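Local atomic coordinates of phosphoribulokinase (Rhodobacter sphaeroides, PDB entry 1A7J), a protein that catalyses the ATP-dependent phosphorylation of D-ribulose 5-phosphate to D-ribulose 1,5-bisphosphate, a step of the Calvin cycle. Residues N159-Q164 and L185-A190; G153-I158 and P197-T202; K165-R170 and R221-A226. All coordinates share one frame; numbering follows the deposited sequence.

Contact 1 of 3, residues N159-Q164 and L185-A190. With SO4 (sulfate ion), chain B.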
loop_
_atom_site.group_PDB
_atom_site.type_symbol
_atom_site.label_atom_id
_atom_site.label_comp_id
_atom_site.label_asym_id
_atom_site.label_seq_id
_atom_site.Cartn_x
_atom_site.Cartn_y
_atom_site.Cartn_z
ATOM N N ASN A 159 9.208 -9.571 -9.896
ATOM C CA ASN A 159 8.807 -10.915 -10.292
ATOM C C ASN A 159 7.522 -11.354 -9.629
ATOM O O ASN A 159 6.702 -11.964 -10.266
ATOM C CB ASN A 159 9.862 -11.936 -9.908
ATOM C CG ASN A 159 11.116 -11.778 -10.660
ATOM O OD1 ASN A 159 11.963 -10.989 -10.293
ATOM N ND2 ASN A 159 11.331 -12.656 -11.612
ATOM N N LEU A 160 7.397 -11.164 -8.324
ATOM C CA LEU A 160 6.194 -11.598 -7.601
ATOM C C LEU A 160 4.961 -10.677 -7.767
ATOM O O LEU A 160 3.827 -11.141 -7.643
ATOM C CB LEU A 160 6.527 -11.795 -6.113
ATOM C CG LEU A 160 5.480 -12.162 -5.052
ATOM C CD1 LEU A 160 4.987 -13.576 -5.258
ATOM C CD2 LEU A 160 6.096 -12.013 -3.658
ATOM N N GLU A 161 5.163 -9.407 -8.133
ATOM C CA GLU A 161 4.038 -8.517 -8.402
ATOM C C GLU A 161 3.343 -8.993 -9.662
ATOM O O GLU A 161 2.145 -9.235 -9.632
ATOM C CB GLU A 161 4.509 -7.070 -8.566
ATOM C CG GLU A 161 3.419 -6.005 -8.321
ATOM C CD GLU A 161 2.724 -5.553 -9.609
ATOM O OE1 GLU A 161 3.427 -5.304 -10.621
ATOM O OE2 GLU A 161 1.475 -5.471 -9.621
ATOM N N TRP A 162 4.120 -9.320 -10.697
ATOM C CA TRP A 162 3.564 -9.846 -11.942
ATOM C C TRP A 162 2.762 -11.126 -11.732
ATOM O O TRP A 162 1.707 -11.274 -12.308
ATOM C CB TRP A 162 4.658 -10.144 -12.945
ATOM C CG TRP A 162 5.491 -8.998 -13.314
ATOM C CD1 TRP A 162 5.301 -7.689 -12.968
ATOM C CD2 TRP A 162 6.560 -9.018 -14.241
ATOM N NE1 TRP A 162 6.176 -6.885 -13.663
ATOM C CE2 TRP A 162 6.956 -7.674 -14.455
ATOM C CE3 TRP A 162 7.193 -10.040 -14.948
ATOM C CZ2 TRP A 162 7.954 -7.330 -15.351
ATOM C CZ3 TRP A 162 8.180 -9.699 -15.845
ATOM C CH2 TRP A 162 8.556 -8.346 -16.043
ATOM N N ILE A 163 3.324 -12.104 -11.039
ATOM C CA ILE A 163 2.598 -13.325 -10.734
ATOM C C ILE A 163 1.336 -12.958 -10.002
ATOM O O ILE A 163 0.290 -13.525 -10.259
ATOM C CB ILE A 163 3.410 -14.246 -9.806
ATOM C CG1 ILE A 163 4.632 -14.775 -10.555
ATOM C CG2 ILE A 163 2.548 -15.418 -9.293
ATOM C CD1 ILE A 163 5.906 -14.919 -9.697
ATOM N N GLN A 164 1.451 -12.068 -9.030
ATOM C CA GLN A 164 0.286 -11.655 -8.262
ATOM C C GLN A 164 -0.746 -11.025 -9.186
ATOM O O GLN A 164 -1.939 -11.237 -9.025
ATOM C CB GLN A 164 0.671 -10.672 -7.140
ATOM C CG GLN A 164 0.864 -11.357 -5.787
ATOM C CD GLN A 164 1.365 -10.443 -4.668
ATOM O OE1 GLN A 164 1.432 -9.222 -4.816
ATOM N NE2 GLN A 164 1.659 -11.038 -3.512
ATOM N N LEU A 185 3.829 -5.104 -19.394
ATOM C CA LEU A 185 4.694 -4.037 -19.918
ATOM C C LEU A 185 4.080 -2.618 -19.899
ATOM O O LEU A 185 4.781 -1.638 -19.657
ATOM C CB LEU A 185 5.134 -4.381 -21.350
ATOM C CG LEU A 185 6.053 -5.568 -21.566
ATOM C CD1 LEU A 185 5.837 -6.079 -22.956
ATOM C CD2 LEU A 185 7.472 -5.157 -21.386
ATOM N N ARG A 186 2.809 -2.499 -20.270
ATOM C CA ARG A 186 2.112 -1.220 -20.204
ATOM C C ARG A 186 2.123 -0.657 -18.772
ATOM O O ARG A 186 2.090 0.561 -18.582
ATOM C CB ARG A 186 0.678 -1.388 -20.715
ATOM C CG ARG A 186 -0.208 -0.157 -20.599
ATOM C CD ARG A 186 -1.677 -0.505 -20.765
ATOM N NE ARG A 186 -2.369 -0.579 -19.479
ATOM C CZ ARG A 186 -3.214 -1.547 -19.134
ATOM N NH1 ARG A 186 -3.629 -2.436 -20.029
ATOM N NH2 ARG A 186 -3.684 -1.607 -17.895
ATOM N N ARG A 187 2.276 -1.529 -17.770
ATOM C CA ARG A 187 2.283 -1.092 -16.367
ATOM C C ARG A 187 3.672 -0.709 -15.886
ATOM O O ARG A 187 3.795 0.095 -14.983
ATOM C CB ARG A 187 1.651 -2.153 -15.446
ATOM C CG ARG A 187 0.115 -2.167 -15.514
ATOM C CD ARG A 187 -0.572 -3.091 -14.516
ATOM N NE ARG A 187 0.284 -4.209 -14.149
ATOM C CZ ARG A 187 0.548 -4.576 -12.894
ATOM N NH1 ARG A 187 -0.223 -4.163 -11.901
ATOM N NH2 ARG A 187 1.497 -5.470 -12.654
ATOM N N MET A 188 4.700 -1.112 -16.618
ATOM C CA MET A 188 6.068 -0.838 -16.190
ATOM C C MET A 188 6.397 0.646 -16.232
ATOM O O MET A 188 7.174 1.155 -15.416
ATOM C CB MET A 188 7.059 -1.610 -17.045
ATOM C CG MET A 188 7.087 -3.090 -16.749
ATOM S SD MET A 188 7.046 -3.480 -14.972
ATOM C CE MET A 188 8.775 -3.123 -14.518
ATOM N N HIS A 189 5.657 1.363 -17.063
ATOM C CA HIS A 189 6.019 2.716 -17.399
ATOM C C HIS A 189 5.708 3.552 -16.201
ATOM O O HIS A 189 6.619 4.068 -15.591
ATOM C CB HIS A 189 5.259 3.207 -18.650
ATOM C CG HIS A 189 5.713 2.563 -19.933
ATOM N ND1 HIS A 189 6.772 3.039 -20.674
ATOM C CD2 HIS A 189 5.314 1.420 -20.548
ATOM C CE1 HIS A 189 7.013 2.215 -21.679
ATOM N NE2 HIS A 189 6.140 1.227 -21.626
ATOM N N ALA A 190 4.492 3.425 -15.695
ATOM C CA ALA A 190 4.089 4.125 -14.475
ATOM C C ALA A 190 4.552 3.425 -13.200
ATOM O O ALA A 190 4.389 3.947 -12.112
ATOM C CB ALA A 190 2.576 4.296 -14.443
HETATM S S SO4 B . -4.413 -2.118 -14.375
HETATM O O1 SO4 B . -4.394 -0.876 -15.094
HETATM O O2 SO4 B . -3.600 -2.010 -13.194
HETATM O O3 SO4 B . -5.761 -2.420 -14.005
HETATM O O4 SO4 B . -3.911 -3.152 -15.207
#
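R187 grips the carboxylate of E161 end-on in a salt bridge between two helices, whose short segments here come no closer than 12.3 Å between axes. Both terminal nitrogens of R187 converge on one oxygen: NH2 lies 3.0 Å and NH1 3.1 Å from E161 OE2, each reaching it on the syn side. R187 NH2 also makes a weak, bent bond to E161 OE1 at 2.8 Å. The carboxylate and guanidinium planes are turned 36° apart, so the pairing is skewed rather than flat. The lengths of glutamate and arginine span the gap from opposite directions, the arginine bending at chi3 (-27°). Beside this pair, W162 and M188 cross at about a right angle in a Met-aromatic contact. M188 SD sits near the indole plane, 3.8 Å from W162 NE1, its polarisable sulfur meeting the electropositive rim. R187 CD lies 3.4 Å from O4 of a sulfate, probably from the crystallisation liquor, and R186 NH2 gives a weak bond to sulfate O1. R187 belongs to the catalytic site; E161 probably helps to hold its guanidinium in place, and the sulfate may mark a place suited to an anionic group of a substrate.

Contact 2 of 3, residues G153-I158 and P197-T202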
loop_
_atom_site.group_PDB
_atom_site.type_symbol
_atom_site.label_atom_id
_atom_site.label_comp_id
_atom_site.label_asym_id
_atom_site.label_seq_id
_atom_site.Cartn_x
_atom_site.Cartn_y
_atom_site.Cartn_z
ATOM N N GLY A 153 6.205 0.748 3.785
ATOM C CA GLY A 153 6.089 0.245 2.435
ATOM C C GLY A 153 5.952 -1.247 2.517
ATOM O O GLY A 153 6.689 -1.891 3.231
ATOM N N VAL A 154 4.930 -1.790 1.897
ATOM C CA VAL A 154 4.845 -3.223 1.795
ATOM C C VAL A 154 4.847 -3.589 0.326
ATOM O O VAL A 154 3.889 -3.312 -0.379
ATOM C CB VAL A 154 3.579 -3.732 2.456
ATOM C CG1 VAL A 154 3.695 -5.227 2.669
ATOM C CG2 VAL A 154 3.367 -3.018 3.788
ATOM N N VAL A 155 5.949 -4.153 -0.137
ATOM C CA VAL A 155 6.242 -4.284 -1.558
ATOM C C VAL A 155 6.716 -5.716 -1.837
ATOM O O VAL A 155 7.549 -6.226 -1.105
ATOM C CB VAL A 155 7.401 -3.345 -1.959
ATOM C CG1 VAL A 155 7.081 -2.655 -3.225
ATOM C CG2 VAL A 155 7.669 -2.346 -0.884
ATOM N N PRO A 156 6.279 -6.343 -2.952
ATOM C CA PRO A 156 6.925 -7.574 -3.431
ATOM C C PRO A 156 8.024 -7.349 -4.461
ATOM O O PRO A 156 8.042 -6.302 -5.115
ATOM C CB PRO A 156 5.769 -8.357 -4.045
ATOM C CG PRO A 156 4.805 -7.307 -4.476
ATOM C CD PRO A 156 4.883 -6.247 -3.430
ATOM N N VAL A 157 8.924 -8.325 -4.636
ATOM C CA VAL A 157 9.915 -8.200 -5.692
ATOM C C VAL A 157 9.180 -8.269 -7.009
ATOM O O VAL A 157 8.179 -8.958 -7.109
ATOM C CB VAL A 157 10.978 -9.286 -5.634
ATOM C CG1 VAL A 157 11.830 -9.068 -4.451
ATOM C CG2 VAL A 157 10.356 -10.625 -5.585
ATOM N N ILE A 158 9.633 -7.499 -7.991
ATOM C CA ILE A 158 8.879 -7.279 -9.215
ATOM C C ILE A 158 8.343 -8.570 -9.792
ATOM O O ILE A 158 7.137 -8.729 -9.889
ATOM C CB ILE A 158 9.735 -6.547 -10.251
ATOM C CG1 ILE A 158 10.111 -5.152 -9.731
ATOM C CG2 ILE A 158 8.965 -6.413 -11.536
ATOM C CD1 ILE A 158 11.153 -4.459 -10.525
ATOM N N PRO A 197 9.681 5.147 -6.838
ATOM C CA PRO A 197 10.320 6.233 -6.096
ATOM C C PRO A 197 9.807 6.355 -4.676
ATOM O O PRO A 197 10.478 6.921 -3.813
ATOM C CB PRO A 197 9.959 7.486 -6.886
ATOM C CG PRO A 197 9.541 7.011 -8.224
ATOM C CD PRO A 197 8.930 5.665 -7.995
ATOM N N GLN A 198 8.586 5.878 -4.453
ATOM C CA GLN A 198 7.916 6.027 -3.169
ATOM C C GLN A 198 8.607 5.254 -2.059
ATOM O O GLN A 198 8.423 5.544 -0.887
ATOM C CB GLN A 198 6.473 5.554 -3.297
ATOM C CG GLN A 198 5.635 6.372 -4.242
ATOM C CD GLN A 198 4.198 6.016 -4.121
ATOM O OE1 GLN A 198 3.742 5.632 -3.052
ATOM N NE2 GLN A 198 3.466 6.104 -5.222
ATOM N N PHE A 199 9.364 4.226 -2.440
ATOM C CA PHE A 199 10.038 3.352 -1.483
ATOM C C PHE A 199 11.361 3.971 -1.004
ATOM O O PHE A 199 12.159 3.310 -0.349
ATOM C CB PHE A 199 10.268 1.958 -2.099
ATOM C CG PHE A 199 9.006 1.299 -2.596
ATOM C CD1 PHE A 199 7.877 1.231 -1.775
ATOM C CD2 PHE A 199 8.886 0.934 -3.932
ATOM C CE1 PHE A 199 6.642 0.845 -2.294
ATOM C CE2 PHE A 199 7.663 0.540 -4.460
ATOM C CZ PHE A 199 6.537 0.508 -3.644
ATOM N N SER A 200 11.565 5.252 -1.310
ATOM C CA SER A 200 12.637 6.017 -0.697
ATOM C C SER A 200 12.060 7.108 0.183
ATOM O O SER A 200 12.816 7.883 0.760
ATOM C CB SER A 200 13.513 6.653 -1.760
ATOM O OG SER A 200 13.741 5.762 -2.832
ATOM N N GLN A 201 10.733 7.236 0.190
ATOM C CA GLN A 201 10.051 8.176 1.061
ATOM C C GLN A 201 9.635 7.537 2.385
ATOM O O GLN A 201 9.347 8.223 3.354
ATOM C CB GLN A 201 8.818 8.734 0.359
ATOM C CG GLN A 201 9.120 9.469 -0.930
ATOM C CD GLN A 201 10.193 10.516 -0.760
ATOM O OE1 GLN A 201 10.218 11.246 0.236
ATOM N NE2 GLN A 201 11.117 10.567 -1.703
ATOM N N THR A 202 9.562 6.220 2.412
ATOM C CA THR A 202 8.980 5.497 3.536
ATOM C C THR A 202 9.960 5.401 4.709
ATOM O O THR A 202 11.148 5.581 4.528
ATOM C CB THR A 202 8.561 4.088 3.081
ATOM O OG1 THR A 202 9.565 3.541 2.218
ATOM C CG2 THR A 202 7.280 4.135 2.283
#
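G153 and T202 bring the two backbones nearest, with 6.1 Å between their CA atoms. G153 to P156 form the extended end of a strand, whereas P197 to S200 coil through a 3-10 turn, closed by bonds such as S200 N to P197 O. No hydrogen bond joins the segments; the contact is packing, side chain on side chain at V155 and side chain on backbone at G153. V155 and F199 point at each other from opposite directions. V155 CG1 stands over one face of the F199 ring, 3.6 Å from its centroid and displaced toward the rim, in a CH-pi contact. The second methyl, V155 CG2, lies 3.6 Å from F199 CE1, so the branched valine spreads both arms against the flat phenylalanine. The missing side chain of G153 suits the closeness of both F199 and T202, whose CG2 lies 3.9 Å from G153 N. The threonine turns its methyl to the strand, while its OG1 bonds N205. Strand 150-156 is an inner strand of the main sheet, and G153 and V155 pair with strand 204-210, into which 197-202 leads. F199 packs near the strand's C-terminal end, close to G12 of the predicted ATP-binding loop, with helix 180-195 just before it.

Contact 3 of 3, residues K165-R170 and R221-A226. With SO4 (sulfate ion), chain B.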
loop_
_atom_site.group_PDB
_atom_site.type_symbol
_atom_site.label_atom_id
_atom_site.label_comp_id
_atom_site.label_asym_id
_atom_site.label_seq_id
_atom_site.Cartn_x
_atom_site.Cartn_y
_atom_site.Cartn_z
ATOM N N LYS A 165 -0.278 -10.371 -10.240
ATOM C CA LYS A 165 -1.165 -9.629 -11.115
ATOM C C LYS A 165 -1.756 -10.534 -12.188
ATOM O O LYS A 165 -2.947 -10.473 -12.465
ATOM C CB LYS A 165 -0.407 -8.476 -11.758
ATOM C CG LYS A 165 -1.102 -7.894 -12.936
ATOM C CD LYS A 165 -2.335 -7.147 -12.504
ATOM C CE LYS A 165 -3.055 -6.546 -13.707
ATOM N NZ LYS A 165 -4.409 -5.988 -13.369
ATOM N N ILE A 166 -0.921 -11.399 -12.760
ATOM C CA ILE A 166 -1.311 -12.306 -13.836
ATOM C C ILE A 166 -2.384 -13.221 -13.294
ATOM O O ILE A 166 -3.347 -13.539 -13.992
ATOM C CB ILE A 166 -0.117 -13.153 -14.320
ATOM C CG1 ILE A 166 0.784 -12.341 -15.236
ATOM C CG2 ILE A 166 -0.578 -14.310 -15.108
ATOM C CD1 ILE A 166 2.201 -12.596 -14.979
ATOM N N HIS A 167 -2.325 -13.481 -11.995
ATOM C CA HIS A 167 -3.368 -14.262 -11.371
ATOM C C HIS A 167 -4.694 -13.538 -11.175
ATOM O O HIS A 167 -5.738 -14.138 -11.406
ATOM C CB HIS A 167 -2.874 -14.871 -10.072
ATOM C CG HIS A 167 -2.244 -16.211 -10.260
ATOM N ND1 HIS A 167 -1.203 -16.410 -11.144
ATOM C CD2 HIS A 167 -2.613 -17.443 -9.830
ATOM C CE1 HIS A 167 -0.968 -17.708 -11.258
ATOM N NE2 HIS A 167 -1.808 -18.356 -10.469
ATOM N N ARG A 168 -4.667 -12.235 -10.897
ATOM C CA ARG A 168 -5.910 -11.464 -10.803
ATOM C C ARG A 168 -6.555 -11.331 -12.182
ATOM O O ARG A 168 -7.738 -11.006 -12.285
ATOM C CB ARG A 168 -5.666 -10.050 -10.260
ATOM C CG ARG A 168 -5.268 -9.934 -8.797
ATOM C CD ARG A 168 -4.861 -8.476 -8.463
ATOM N NE ARG A 168 -3.826 -8.381 -7.420
ATOM C CZ ARG A 168 -2.918 -7.402 -7.319
ATOM N NH1 ARG A 168 -2.709 -6.555 -8.324
ATOM N NH2 ARG A 168 -2.134 -7.342 -6.246
ATOM N N ASP A 169 -5.742 -11.438 -13.232
ATOM C CA ASP A 169 -6.198 -11.178 -14.599
ATOM C C ASP A 169 -6.471 -12.457 -15.372
ATOM O O ASP A 169 -6.777 -12.419 -16.567
ATOM C CB ASP A 169 -5.174 -10.332 -15.371
ATOM C CG ASP A 169 -5.432 -8.829 -15.262
ATOM O OD1 ASP A 169 -6.165 -8.403 -14.340
ATOM O OD2 ASP A 169 -4.881 -8.072 -16.095
ATOM N N ARG A 170 -6.280 -13.596 -14.725
ATOM C CA ARG A 170 -6.729 -14.837 -15.330
ATOM C C ARG A 170 -7.975 -15.327 -14.616
ATOM O O ARG A 170 -8.407 -16.477 -14.788
ATOM C CB ARG A 170 -5.635 -15.896 -15.259
ATOM C CG ARG A 170 -5.835 -17.019 -16.307
ATOM C CD ARG A 170 -4.495 -17.336 -16.947
ATOM N NE ARG A 170 -3.503 -17.537 -15.871
ATOM C CZ ARG A 170 -2.611 -18.534 -15.883
ATOM N NH1 ARG A 170 -2.659 -19.462 -16.863
ATOM N NH2 ARG A 170 -1.667 -18.610 -14.926
ATOM N N ARG A 221 1.973 -21.139 -11.956
ATOM C CA ARG A 221 0.728 -21.828 -11.815
ATOM C C ARG A 221 0.018 -21.372 -10.562
ATOM O O ARG A 221 -1.196 -21.463 -10.496
ATOM C CB ARG A 221 0.983 -23.332 -11.788
ATOM C CG ARG A 221 -0.206 -24.166 -12.334
ATOM C CD ARG A 221 0.252 -25.581 -12.803
ATOM N NE ARG A 221 0.540 -25.544 -14.242
ATOM C CZ ARG A 221 0.332 -26.579 -15.075
ATOM N NH1 ARG A 221 0.179 -27.830 -14.600
ATOM N NH2 ARG A 221 0.409 -26.387 -16.410
ATOM N N TRP A 222 0.773 -20.878 -9.574
ATOM C CA TRP A 222 0.176 -20.232 -8.394
ATOM C C TRP A 222 1.106 -19.276 -7.679
ATOM O O TRP A 222 2.248 -19.072 -8.085
ATOM C CB TRP A 222 -0.362 -21.259 -7.390
ATOM C CG TRP A 222 0.516 -22.431 -7.168
ATOM C CD1 TRP A 222 0.774 -23.437 -8.053
ATOM C CD2 TRP A 222 1.147 -22.803 -5.931
ATOM N NE1 TRP A 222 1.516 -24.423 -7.449
ATOM C CE2 TRP A 222 1.757 -24.066 -6.145
ATOM C CE3 TRP A 222 1.238 -22.207 -4.663
ATOM C CZ2 TRP A 222 2.454 -24.749 -5.118
ATOM C CZ3 TRP A 222 1.927 -22.886 -3.643
ATOM C CH2 TRP A 222 2.525 -24.145 -3.881
ATOM N N ILE A 223 0.534 -18.522 -6.759
ATOM C CA ILE A 223 1.306 -17.507 -6.084
ATOM C C ILE A 223 2.075 -18.177 -4.978
ATOM O O ILE A 223 1.513 -18.912 -4.190
ATOM C CB ILE A 223 0.397 -16.425 -5.497
ATOM C CG1 ILE A 223 -0.603 -15.987 -6.566
ATOM C CG2 ILE A 223 1.220 -15.240 -5.050
ATOM C CD1 ILE A 223 -1.671 -15.046 -6.047
ATOM N N PRO A 224 3.397 -17.972 -4.947
ATOM C CA PRO A 224 4.238 -18.268 -3.789
ATOM C C PRO A 224 3.592 -17.883 -2.465
ATOM O O PRO A 224 3.365 -16.706 -2.201
ATOM C CB PRO A 224 5.478 -17.438 -4.054
ATOM C CG PRO A 224 5.558 -17.368 -5.537
ATOM C CD PRO A 224 4.143 -17.232 -5.986
ATOM N N THR A 225 3.319 -18.881 -1.629
ATOM C CA THR A 225 2.664 -18.677 -0.334
ATOM C C THR A 225 3.579 -17.925 0.620
ATOM O O THR A 225 4.749 -17.778 0.356
ATOM C CB THR A 225 2.285 -20.032 0.326
ATOM O OG1 THR A 225 3.469 -20.790 0.594
ATOM C CG2 THR A 225 1.390 -20.839 -0.596
ATOM N N ALA A 226 3.072 -17.516 1.770
ATOM C CA ALA A 226 3.948 -16.925 2.776
ATOM C C ALA A 226 5.124 -17.829 3.096
ATOM O O ALA A 226 6.250 -17.370 3.224
ATOM C CB ALA A 226 3.169 -16.612 4.051
HETATM S S SO4 B . -4.413 -2.118 -14.375
HETATM O O1 SO4 B . -4.394 -0.876 -15.094
HETATM O O2 SO4 B . -3.600 -2.010 -13.194
HETATM O O3 SO4 B . -5.761 -2.420 -14.005
HETATM O O4 SO4 B . -3.911 -3.152 -15.207
#
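The imidazole of H167 meets the 221-226 segment with R221 O at its edge and two carbons approaching obliquely. At the edge, R221 O lies almost in the ring plane and accepts a hydrogen bond from H167 NE2 at 3.2 Å, with an N-H...O angle of 158°. The donor does not follow a carbonyl lone pair: it stands well above the carbonyl plane, at a C=O...N angle of 97°. W222 CA lies beside the same nitrogen, 3.4 Å from H167 NE2. I223 CG1 is 4.0 Å from H167 CG, as the two side chains slide past each other in opposite directions. With its CG1 anti to the carbonyl carbon (chi1 -48°), I223 turns this branch to the ring. Histidine suits the place because one flat group offers both a polar N-H for the backbone and carbon surface for isoleucine. On another side of this helix end, K165 NZ forms a salt bridge with D169 OD1 at 3.1 Å, meeting it from above the carboxylate plane, and reaches sulfate O4 in a weak bond; both residues belong to the catalytic site. The contact ties the end of helix 158-168 to the loop joining strands 204-210 and 229-235. I223 and P224 also rest on L160 of that helix, while helix 180-195 borders K165 and D169 through V183.

Overall arrangement
Helix 158-168 links the set: contacts 1 and 3 both use it, their centres 12 Å apart, and strand 150-156 of contact 2 runs directly into it. Contact 1 is nested within the chain loop closed by contact 2, whereas contact 3 crosses both in chain order. Contacts 2 and 3, 20 Å apart between centres, do not touch, their nearest atoms being about 7 Å apart, but contact 1 touches each, through P156 against E161 and Q164, and through K165 against R187. In this P-loop kinase fold, contact 2 lies at the main sheet, while contacts 1 and 3 hold three of the four catalytic-site residues, and K165 and R187 border one sulfate.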